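Local atomic coordinates of succinate dehydrogenase subunit A (Mycolicibacterium smegmatis, PDB entry 7D6V), a protein that probably oxidises succinate to fumarate as the FAD-carrying flavoprotein subunit of a membrane-bound complex of the mycobacterial electron transport chain. Residues N82-R85 against M86-H90; L429-L432 against L433-R437. All coordinates share one frame; numbering follows the deposited sequence.

Contact 1: residues N82-R85 against M86-H90; sequences NNWR and MAELH
Arg85 and Glu88, three residues apart on the opening turn of a helix, form the salt bridge that dominates this contact. The arginine side chain leaves the backbone with CG anti to N (chi1 -175°) and bends at chi2, which carries the guanidinium forward alongside the next turn, to Glu88 and Leu89. NH2 then donates to Glu88 OE1 at 2.9 Å. The two flat groups are turned 59° against each other: the carboxylate oxygen lies almost in the guanidinium plane, at its edge, whereas the nitrogen reaches OE1 from well above the carboxylate plane. Glu88 OE1 also lies against the aliphatic part of the arginine, 3.6 Å from Arg85 CD, and Leu89 CD1 is set over one guanidinium face, toward its rim, 4.1 Å above the plane.

Met86, the next residue, turns to a neighbouring flank of the helix. Its sulfur lies beside the Asn83 amide, with SD 3.9 Å from Asn83 ND2 and 4.0 Å from Asn83 CB, a packing contact at the N-cap residue. Behind these side chains the regular helical ladder begins, Ala87 N bonding to Asn83 O at 3.0 Å and Glu88 N to Trp84 O at 2.9 Å.

As an example of a helix start built into a larger charge network, the pair is anchored at both ends: Arg85 NH1 makes a second salt bridge to Asp399, and Glu88 OE2 one to Arg606, so four alternating charges follow one another. Helix 67-76 covers one flank, with Phe71 and Thr74 on Ala87 and Trp67 on Glu88, while helix 427-448 brings Phe435 against Met86 and Arg438 against Leu89.

Contact 2: residues L429-L432 against L433-R437; sequences LSDL and LVFGR. With FAD (flavin-adenine dinucleotide), chain D.
Asp431 and Phe435 meet because their first torsions steer them to a common spot one helical turn apart: the Asp431 carboxylate stands anti to its own N (chi1 168°), and the phenyl ring lies anti to its carbonyl carbon (chi1 -67°). OD2 arrives at the edge of the ring, near its plane, 3.3 Å from Phe435 CD1. With the planes 74° apart, the carboxylate oxygen faces the ring's C-H rim, where the electrostatics are probably favourable. One ring face is covered by the adjacent side chain, Val434 CG1 sitting 4.0 Å above its centre.

Backbone bonds run beneath, from Val434 N to Ser430 O (3.0 Å), Phe435 N to Asp431 O and Gly436 N to Leu432 O. A methyl, Val434 CG2, also lies against Ser430 O.

Two leucines turn this helix start into a wall of the cofactor pocket. Leu432 CD1 rests 3.4 Å from FAD O5', where the ribityl chain joins the pyrophosphate, and Leu429 CG lies 3.6 Å from FAD O2 on the pyrimidine ring. Leu429 N, in the first turn, is 3.5 Å from the same FAD O2; a helix N terminus aimed there would probably stabilise negative charge on the flavin, as in many flavoproteins.

Around helix 427-448, helix 18-30 of the Rossmann-type part places Ala19 against Leu432. Helix 84-102 packs Arg97 and Leu101 on Leu433 and Glu93 on Val434, and the loop residue Met418 lies against both Asp431 and Phe435.

How the contacts relate
Followed from the N terminus, contact 1 comes first, at the start of helix 84-102, and contact 2 follows more than 300 residues later near the start of helix 427-448. Each is a local turn within one helix, so neither closes a long loop, and they stand in series without nesting or crossing. The fold nonetheless brings their centres to about 12 Å. His90 NE2 makes a probable hydrogen bond to Ser430 OG, and the Phe435 ring packs against the same histidine, its CE1 3.8 Å from His90 CB. Through these meetings the helix carrying the Arg85 charge network is tied to the one lining the FAD pocket.

Contact 1: residues N82-R85 against M86-H90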
ATOM      1  N   ASN A  82      22.222 -17.405 -18.027  1.00 18.44           N
ATOM      2  CA  ASN A  82      22.274 -17.092 -16.606  1.00 18.44           C
ATOM      3  C   ASN A  82      23.659 -17.356 -16.034  1.00 18.44           C
ATOM      4  O   ASN A  82      24.426 -18.173 -16.547  1.00 18.44           O
ATOM      5  CB  ASN A  82      21.263 -17.951 -15.850  1.00 18.44           C
ATOM      6  CG  ASN A  82      19.866 -17.840 -16.405  1.00 18.44           C
ATOM      7  OD1 ASN A  82      19.463 -18.633 -17.248  1.00 18.44           O
ATOM      8  ND2 ASN A  82      19.099 -16.896 -15.890  1.00 18.44           N
ATOM      9  N   ASN A  83      23.974 -16.654 -14.949  1.00 17.59           N
ATOM     10  CA  ASN A  83      25.050 -17.085 -14.067  1.00 17.59           C
ATOM     11  C   ASN A  83      24.575 -18.330 -13.332  1.00 17.59           C
ATOM     12  O   ASN A  83      23.698 -18.253 -12.468  1.00 17.59           O
ATOM     13  CB  ASN A  83      25.428 -15.976 -13.090  1.00 17.59           C
ATOM     14  CG  ASN A  83      26.810 -16.168 -12.497  1.00 17.59           C
ATOM     15  OD1 ASN A  83      27.236 -17.289 -12.235  1.00 17.59           O
ATOM     16  ND2 ASN A  83      27.518 -15.069 -12.285  1.00 17.59           N
ATOM     17  N   TRP A  84      25.140 -19.483 -13.689  1.00 18.74           N
ATOM     18  CA  TRP A  84      24.635 -20.748 -13.172  1.00 18.74           C
ATOM     19  C   TRP A  84      24.854 -20.877 -11.672  1.00 18.74           C
ATOM     20  O   TRP A  84      24.028 -21.477 -10.978  1.00 18.74           O
ATOM     21  CB  TRP A  84      25.300 -21.904 -13.907  1.00 18.74           C
ATOM     22  CG  TRP A  84      26.783 -21.861 -13.838  1.00 18.74           C
ATOM     23  CD1 TRP A  84      27.624 -21.233 -14.705  1.00 18.74           C
ATOM     24  CD2 TRP A  84      27.613 -22.478 -12.848  1.00 18.74           C
ATOM     25  NE1 TRP A  84      28.927 -21.425 -14.320  1.00 18.74           N
ATOM     26  CE2 TRP A  84      28.946 -22.184 -13.181  1.00 18.74           C
ATOM     27  CE3 TRP A  84      27.356 -23.249 -11.711  1.00 18.74           C
ATOM     28  CZ2 TRP A  84      30.019 -22.633 -12.420  1.00 18.74           C
ATOM     29  CZ3 TRP A  84      28.421 -23.692 -10.958  1.00 18.74           C
ATOM     30  CH2 TRP A  84      29.735 -23.384 -11.314  1.00 18.74           C
ATOM     31  N   ARG A  85      25.957 -20.332 -11.157  1.00 17.72           N
ATOM     32  CA  ARG A  85      26.189 -20.362  -9.719  1.00 17.72           C
ATOM     33  C   ARG A  85      25.127 -19.565  -8.977  1.00 17.72           C
ATOM     34  O   ARG A  85      24.595 -20.024  -7.959  1.00 17.72           O
ATOM     35  CB  ARG A  85      27.586 -19.830  -9.409  1.00 17.72           C
ATOM     36  CG  ARG A  85      27.988 -19.931  -7.952  1.00 17.72           C
ATOM     37  CD  ARG A  85      27.828 -21.330  -7.398  1.00 17.72           C
ATOM     38  NE  ARG A  85      28.368 -21.414  -6.046  1.00 17.72           N
ATOM     39  CZ  ARG A  85      27.990 -22.305  -5.137  1.00 17.72           C
ATOM     40  NH1 ARG A  85      28.539 -22.296  -3.934  1.00 17.72           N
ATOM     41  NH2 ARG A  85      27.060 -23.200  -5.428  1.00 17.72           N
ATOM     42  N   MET A  86      24.782 -18.383  -9.487  1.00 16.74           N
ATOM     43  CA  MET A  86      23.753 -17.573  -8.847  1.00 16.74           C
ATOM     44  C   MET A  86      22.395 -18.254  -8.913  1.00 16.74           C
ATOM     45  O   MET A  86      21.640 -18.238  -7.937  1.00 16.74           O
ATOM     46  CB  MET A  86      23.693 -16.192  -9.494  1.00 16.74           C
ATOM     47  CG  MET A  86      24.739 -15.228  -8.978  1.00 16.74           C
ATOM     48  SD  MET A  86      24.751 -13.667  -9.870  1.00 16.74           S
ATOM     49  CE  MET A  86      23.449 -12.788  -9.014  1.00 16.74           C
ATOM     50  N   ALA A  87      22.070 -18.863 -10.055  1.00 15.96           N
ATOM     51  CA  ALA A  87      20.791 -19.548 -10.195  1.00 15.96           C
ATOM     52  C   ALA A  87      20.695 -20.736  -9.248  1.00 15.96           C
ATOM     53  O   ALA A  87      19.681 -20.920  -8.566  1.00 15.96           O
ATOM     54  CB  ALA A  87      20.596 -19.992 -11.644  1.00 15.96           C
ATOM     55  N   GLU A  88      21.753 -21.546  -9.179  1.00 16.51           N
ATOM     56  CA  GLU A  88      21.756 -22.692  -8.275  1.00 16.51           C
ATOM     57  C   GLU A  88      21.648 -22.249  -6.825  1.00 16.51           C
ATOM     58  O   GLU A  88      20.901 -22.842  -6.034  1.00 16.51           O
ATOM     59  CB  GLU A  88      23.026 -23.512  -8.484  1.00 16.51           C
ATOM     60  CG  GLU A  88      23.308 -24.504  -7.375  1.00 16.51           C
ATOM     61  CD  GLU A  88      24.767 -24.895  -7.303  1.00 16.51           C
ATOM     62  OE1 GLU A  88      25.614 -24.125  -7.797  1.00 16.51           O
ATOM     63  OE2 GLU A  88      25.067 -25.974  -6.757  1.00 16.51           O
ATOM     64  N   LEU A  89      22.379 -21.198  -6.464  1.00 15.28           N
ATOM     65  CA  LEU A  89      22.407 -20.746  -5.084  1.00 15.28           C
ATOM     66  C   LEU A  89      21.058 -20.165  -4.678  1.00 15.28           C
ATOM     67  O   LEU A  89      20.563 -20.431  -3.575  1.00 15.28           O
ATOM     68  CB  LEU A  89      23.538 -19.731  -4.944  1.00 15.28           C
ATOM     69  CG  LEU A  89      24.120 -19.288  -3.617  1.00 15.28           C
ATOM     70  CD1 LEU A  89      24.759 -20.482  -2.954  1.00 15.28           C
ATOM     71  CD2 LEU A  89      25.167 -18.238  -3.909  1.00 15.28           C
ATOM     72  N   HIS A  90      20.428 -19.409  -5.581  1.00 14.84           N
ATOM     73  CA  HIS A  90      19.079 -18.911  -5.340  1.00 14.84           C
ATOM     74  C   HIS A  90      18.079 -20.050  -5.222  1.00 14.84           C
ATOM     75  O   HIS A  90      17.175 -20.005  -4.383  1.00 14.84           O
ATOM     76  CB  HIS A  90      18.674 -17.959  -6.463  1.00 14.84           C
ATOM     77  CG  HIS A  90      17.218 -17.613  -6.474  1.00 14.84           C
ATOM     78  ND1 HIS A  90      16.288 -18.333  -7.192  1.00 14.84           N
ATOM     79  CD2 HIS A  90      16.537 -16.603  -5.886  1.00 14.84           C
ATOM     80  CE1 HIS A  90      15.094 -17.792  -7.031  1.00 14.84           C
ATOM     81  NE2 HIS A  90      15.218 -16.741  -6.244  1.00 14.84           N
TER

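Contact 2: residues L429-L432 against L433-R437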
ATOM      1  N   LEU A 429      11.632 -11.431  -6.384  1.00 15.73           N
ATOM      2  CA  LEU A 429      11.363 -11.201  -4.969  1.00 15.73           C
ATOM      3  C   LEU A 429      12.216 -12.100  -4.082  1.00 15.73           C
ATOM      4  O   LEU A 429      12.722 -11.656  -3.046  1.00 15.73           O
ATOM      5  CB  LEU A 429       9.877 -11.402  -4.679  1.00 15.73           C
ATOM      6  CG  LEU A 429       8.920 -10.363  -5.265  1.00 15.73           C
ATOM      7  CD1 LEU A 429       7.494 -10.642  -4.832  1.00 15.73           C
ATOM      8  CD2 LEU A 429       9.334  -8.965  -4.847  1.00 15.73           C
ATOM      9  N   SER A 430      12.385 -13.365  -4.465  1.00 14.91           N
ATOM     10  CA  SER A 430      13.237 -14.262  -3.691  1.00 14.91           C
ATOM     11  C   SER A 430      14.719 -13.983  -3.920  1.00 14.91           C
ATOM     12  O   SER A 430      15.535 -14.190  -3.011  1.00 14.91           O
ATOM     13  CB  SER A 430      12.899 -15.716  -4.024  1.00 14.91           C
ATOM     14  OG  SER A 430      13.051 -15.977  -5.406  1.00 14.91           O
ATOM     15  N   ASP A 431      15.078 -13.538  -5.128  1.00 15.77           N
ATOM     16  CA  ASP A 431      16.422 -13.041  -5.399  1.00 15.77           C
ATOM     17  C   ASP A 431      16.782 -11.950  -4.402  1.00 15.77           C
ATOM     18  O   ASP A 431      17.893 -11.925  -3.859  1.00 15.77           O
ATOM     19  CB  ASP A 431      16.471 -12.542  -6.855  1.00 15.77           C
ATOM     20  CG  ASP A 431      17.729 -11.728  -7.212  1.00 15.77           C
ATOM     21  OD1 ASP A 431      17.982 -11.582  -8.425  1.00 15.77           O
ATOM     22  OD2 ASP A 431      18.470 -11.227  -6.344  1.00 15.77           O
ATOM     23  N   LEU A 432      15.840 -11.039  -4.147  1.00 14.55           N
ATOM     24  CA  LEU A 432      16.085  -9.956  -3.204  1.00 14.55           C
ATOM     25  C   LEU A 432      16.573 -10.494  -1.868  1.00 14.55           C
ATOM     26  O   LEU A 432      17.632 -10.094  -1.379  1.00 14.55           O
ATOM     27  CB  LEU A 432      14.818  -9.126  -3.005  1.00 14.55           C
ATOM     28  CG  LEU A 432      14.243  -8.428  -4.233  1.00 14.55           C
ATOM     29  CD1 LEU A 432      13.189  -7.418  -3.824  1.00 14.55           C
ATOM     30  CD2 LEU A 432      15.344  -7.783  -5.053  1.00 14.55           C
ATOM     31  N   LEU A 433      15.843 -11.447  -1.291  1.00 14.19           N
ATOM     32  CA  LEU A 433      16.213 -11.967   0.020  1.00 14.19           C
ATOM     33  C   LEU A 433      17.531 -12.729  -0.039  1.00 14.19           C
ATOM     34  O   LEU A 433      18.448 -12.466   0.752  1.00 14.19           O
ATOM     35  CB  LEU A 433      15.099 -12.863   0.555  1.00 14.19           C
ATOM     36  CG  LEU A 433      13.686 -12.290   0.514  1.00 14.19           C
ATOM     37  CD1 LEU A 433      12.674 -13.382   0.783  1.00 14.19           C
ATOM     38  CD2 LEU A 433      13.543 -11.165   1.517  1.00 14.19           C
ATOM     39  N   VAL A 434      17.652 -13.657  -0.993  1.00 13.58           N
ATOM     40  CA  VAL A 434      18.832 -14.518  -1.050  1.00 13.58           C
ATOM     41  C   VAL A 434      20.096 -13.679  -1.184  1.00 13.58           C
ATOM     42  O   VAL A 434      21.034 -13.790  -0.381  1.00 13.58           O
ATOM     43  CB  VAL A 434      18.699 -15.526  -2.206  1.00 13.58           C
ATOM     44  CG1 VAL A 434      19.994 -16.290  -2.410  1.00 13.58           C
ATOM     45  CG2 VAL A 434      17.558 -16.481  -1.942  1.00 13.58           C
ATOM     46  N   PHE A 435      20.116 -12.775  -2.154  1.00 14.15           N
ATOM     47  CA  PHE A 435      21.349 -12.070  -2.438  1.00 14.15           C
ATOM     48  C   PHE A 435      21.515 -10.792  -1.632  1.00 14.15           C
ATOM     49  O   PHE A 435      22.644 -10.323  -1.501  1.00 14.15           O
ATOM     50  CB  PHE A 435      21.456 -11.806  -3.937  1.00 14.15           C
ATOM     51  CG  PHE A 435      21.632 -13.061  -4.734  1.00 14.15           C
ATOM     52  CD1 PHE A 435      20.590 -13.583  -5.478  1.00 14.15           C
ATOM     53  CD2 PHE A 435      22.826 -13.756  -4.686  1.00 14.15           C
ATOM     54  CE1 PHE A 435      20.750 -14.752  -6.189  1.00 14.15           C
ATOM     55  CE2 PHE A 435      22.991 -14.925  -5.396  1.00 14.15           C
ATOM     56  CZ  PHE A 435      21.952 -15.423  -6.146  1.00 14.15           C
ATOM     57  N   GLY A 436      20.459 -10.263  -1.010  1.00 14.13           N
ATOM     58  CA  GLY A 436      20.664  -9.270   0.026  1.00 14.13           C
ATOM     59  C   GLY A 436      21.361  -9.856   1.234  1.00 14.13           C
ATOM     60  O   GLY A 436      22.283  -9.248   1.785  1.00 14.13           O
ATOM     61  N   ARG A 437      20.951 -11.058   1.650  1.00 14.44           N
ATOM     62  CA  ARG A 437      21.671 -11.725   2.728  1.00 14.44           C
ATOM     63  C   ARG A 437      23.113 -12.015   2.330  1.00 14.44           C
ATOM     64  O   ARG A 437      24.042 -11.785   3.119  1.00 14.44           O
ATOM     65  CB  ARG A 437      20.957 -13.012   3.126  1.00 14.44           C
ATOM     66  CG  ARG A 437      21.597 -13.702   4.305  1.00 14.44           C
ATOM     67  CD  ARG A 437      20.913 -15.003   4.630  1.00 14.44           C
ATOM     68  NE  ARG A 437      21.785 -15.879   5.400  1.00 14.44           N
ATOM     69  CZ  ARG A 437      22.731 -16.643   4.867  1.00 14.44           C
ATOM     70  NH1 ARG A 437      23.479 -17.410   5.646  1.00 14.44           N
ATOM     71  NH2 ARG A 437      22.931 -16.641   3.558  1.00 14.44           N
TER
HETATM   72  PA  FAD D 701      13.713  -1.338  -4.751  1.00 47.92           P
HETATM   73  O1A FAD D 701      13.167  -1.803  -3.452  1.00 60.35           O
HETATM   74  O2A FAD D 701      12.804  -1.189  -5.909  1.00 49.78           O
HETATM   75  O5B FAD D 701      14.356   0.101  -4.498  1.00 56.78           O
HETATM   76  C5B FAD D 701      15.742   0.325  -4.320  1.00 44.11           C
HETATM   77  C4B FAD D 701      15.963   1.337  -3.208  1.00 52.81           C
HETATM   78  O4B FAD D 701      17.137   2.101  -3.461  1.00 51.81           O
HETATM   79  C3B FAD D 701      14.852   2.347  -3.058  1.00 50.05           C
HETATM   80  O3B FAD D 701      14.600   2.488  -1.668  1.00 55.52           O
HETATM   81  C2B FAD D 701      15.439   3.638  -3.564  1.00 47.82           C
HETATM   82  O2B FAD D 701      14.884   4.782  -2.929  1.00 66.09           O
HETATM   83  C1B FAD D 701      16.886   3.473  -3.204  1.00 53.66           C
HETATM   84  N9A FAD D 701      17.745   4.327  -4.039  1.00 52.69           N
HETATM   85  C8A FAD D 701      17.820   4.321  -5.369  1.00 42.11           C
HETATM   86  N7A FAD D 701      18.713   5.230  -5.800  1.00 48.96           N
HETATM   87  C5A FAD D 701      19.221   5.839  -4.725  1.00 47.12           C
HETATM   88  C6A FAD D 701      20.208   6.896  -4.460  1.00 47.41           C
HETATM   89  N6A FAD D 701      20.858   7.511  -5.460  1.00 50.65           N
HETATM   90  N1A FAD D 701      20.441   7.229  -3.185  1.00 47.33           N
HETATM   91  C2A FAD D 701      19.817   6.631  -2.167  1.00 51.28           C
HETATM   92  N3A FAD D 701      18.912   5.669  -2.335  1.00 51.84           N
HETATM   93  C4A FAD D 701      18.580   5.237  -3.565  1.00 48.04           C
HETATM   94  N1  FAD D 701       8.871  -9.072  -9.330  1.00 62.94           N
HETATM   95  C2  FAD D 701       8.312 -10.257  -9.015  1.00 63.04           C
HETATM   96  O2  FAD D 701       9.055 -11.209  -8.758  1.00 56.25           O
HETATM   97  N3  FAD D 701       6.995 -10.457  -8.967  1.00 65.67           N
HETATM   98  C4  FAD D 701       6.130  -9.487  -9.235  1.00 65.21           C
HETATM   99  O4  FAD D 701       4.911  -9.696  -9.183  1.00 66.69           O
HETATM  100  C4X FAD D 701       6.648  -8.157  -9.593  1.00 60.33           C
HETATM  101  N5  FAD D 701       5.828  -7.132  -9.873  1.00 60.90           N
HETATM  102  C5X FAD D 701       6.333  -5.930 -10.190  1.00 55.02           C
HETATM  103  C6  FAD D 701       5.473  -4.883 -10.474  1.00 53.65           C
HETATM  104  C7  FAD D 701       5.983  -3.643 -10.806  1.00 50.56           C
HETATM  105  C7M FAD D 701       5.062  -2.502 -11.118  1.00 49.65           C
HETATM  106  C8  FAD D 701       7.444  -3.437 -10.856  1.00 47.62           C
HETATM  107  C8M FAD D 701       7.999  -2.090 -11.216  1.00 42.14           C
HETATM  108  C9  FAD D 701       8.309  -4.476 -10.571  1.00 49.32           C
HETATM  109  C9A FAD D 701       7.800  -5.715 -10.241  1.00 54.45           C
HETATM  110  N10 FAD D 701       8.671  -6.769  -9.955  1.00 55.67           N
HETATM  111  C10 FAD D 701       8.112  -8.005  -9.623  1.00 57.06           C
HETATM  112  C1' FAD D 701      10.117  -6.582  -9.983  1.00 52.27           C
HETATM  113  C2' FAD D 701      10.642  -6.481  -8.555  1.00 57.37           C
HETATM  114  O2' FAD D 701       9.705  -5.787  -7.736  1.00 60.89           O
HETATM  115  C3' FAD D 701      11.950  -5.716  -8.472  1.00 54.68           C
HETATM  116  O3' FAD D 701      12.951  -6.453  -9.160  1.00 59.71           O
HETATM  117  C4' FAD D 701      12.380  -5.547  -7.023  1.00 52.15           C
HETATM  118  O4' FAD D 701      11.398  -4.804  -6.316  1.00 56.02           O
HETATM  119  C5' FAD D 701      13.704  -4.820  -6.892  1.00 53.37           C
HETATM  120  O5' FAD D 701      13.898  -4.537  -5.515  1.00 50.83           O
HETATM  121  P   FAD D 701      15.199  -3.805  -4.956  1.00 52.77           P
HETATM  122  O1P FAD D 701      15.231  -4.036  -3.487  1.00 55.36           O
HETATM  123  O2P FAD D 701      16.381  -4.202  -5.765  1.00 55.97           O
HETATM  124  O3P FAD D 701      14.943  -2.243  -5.241  1.00 53.35           O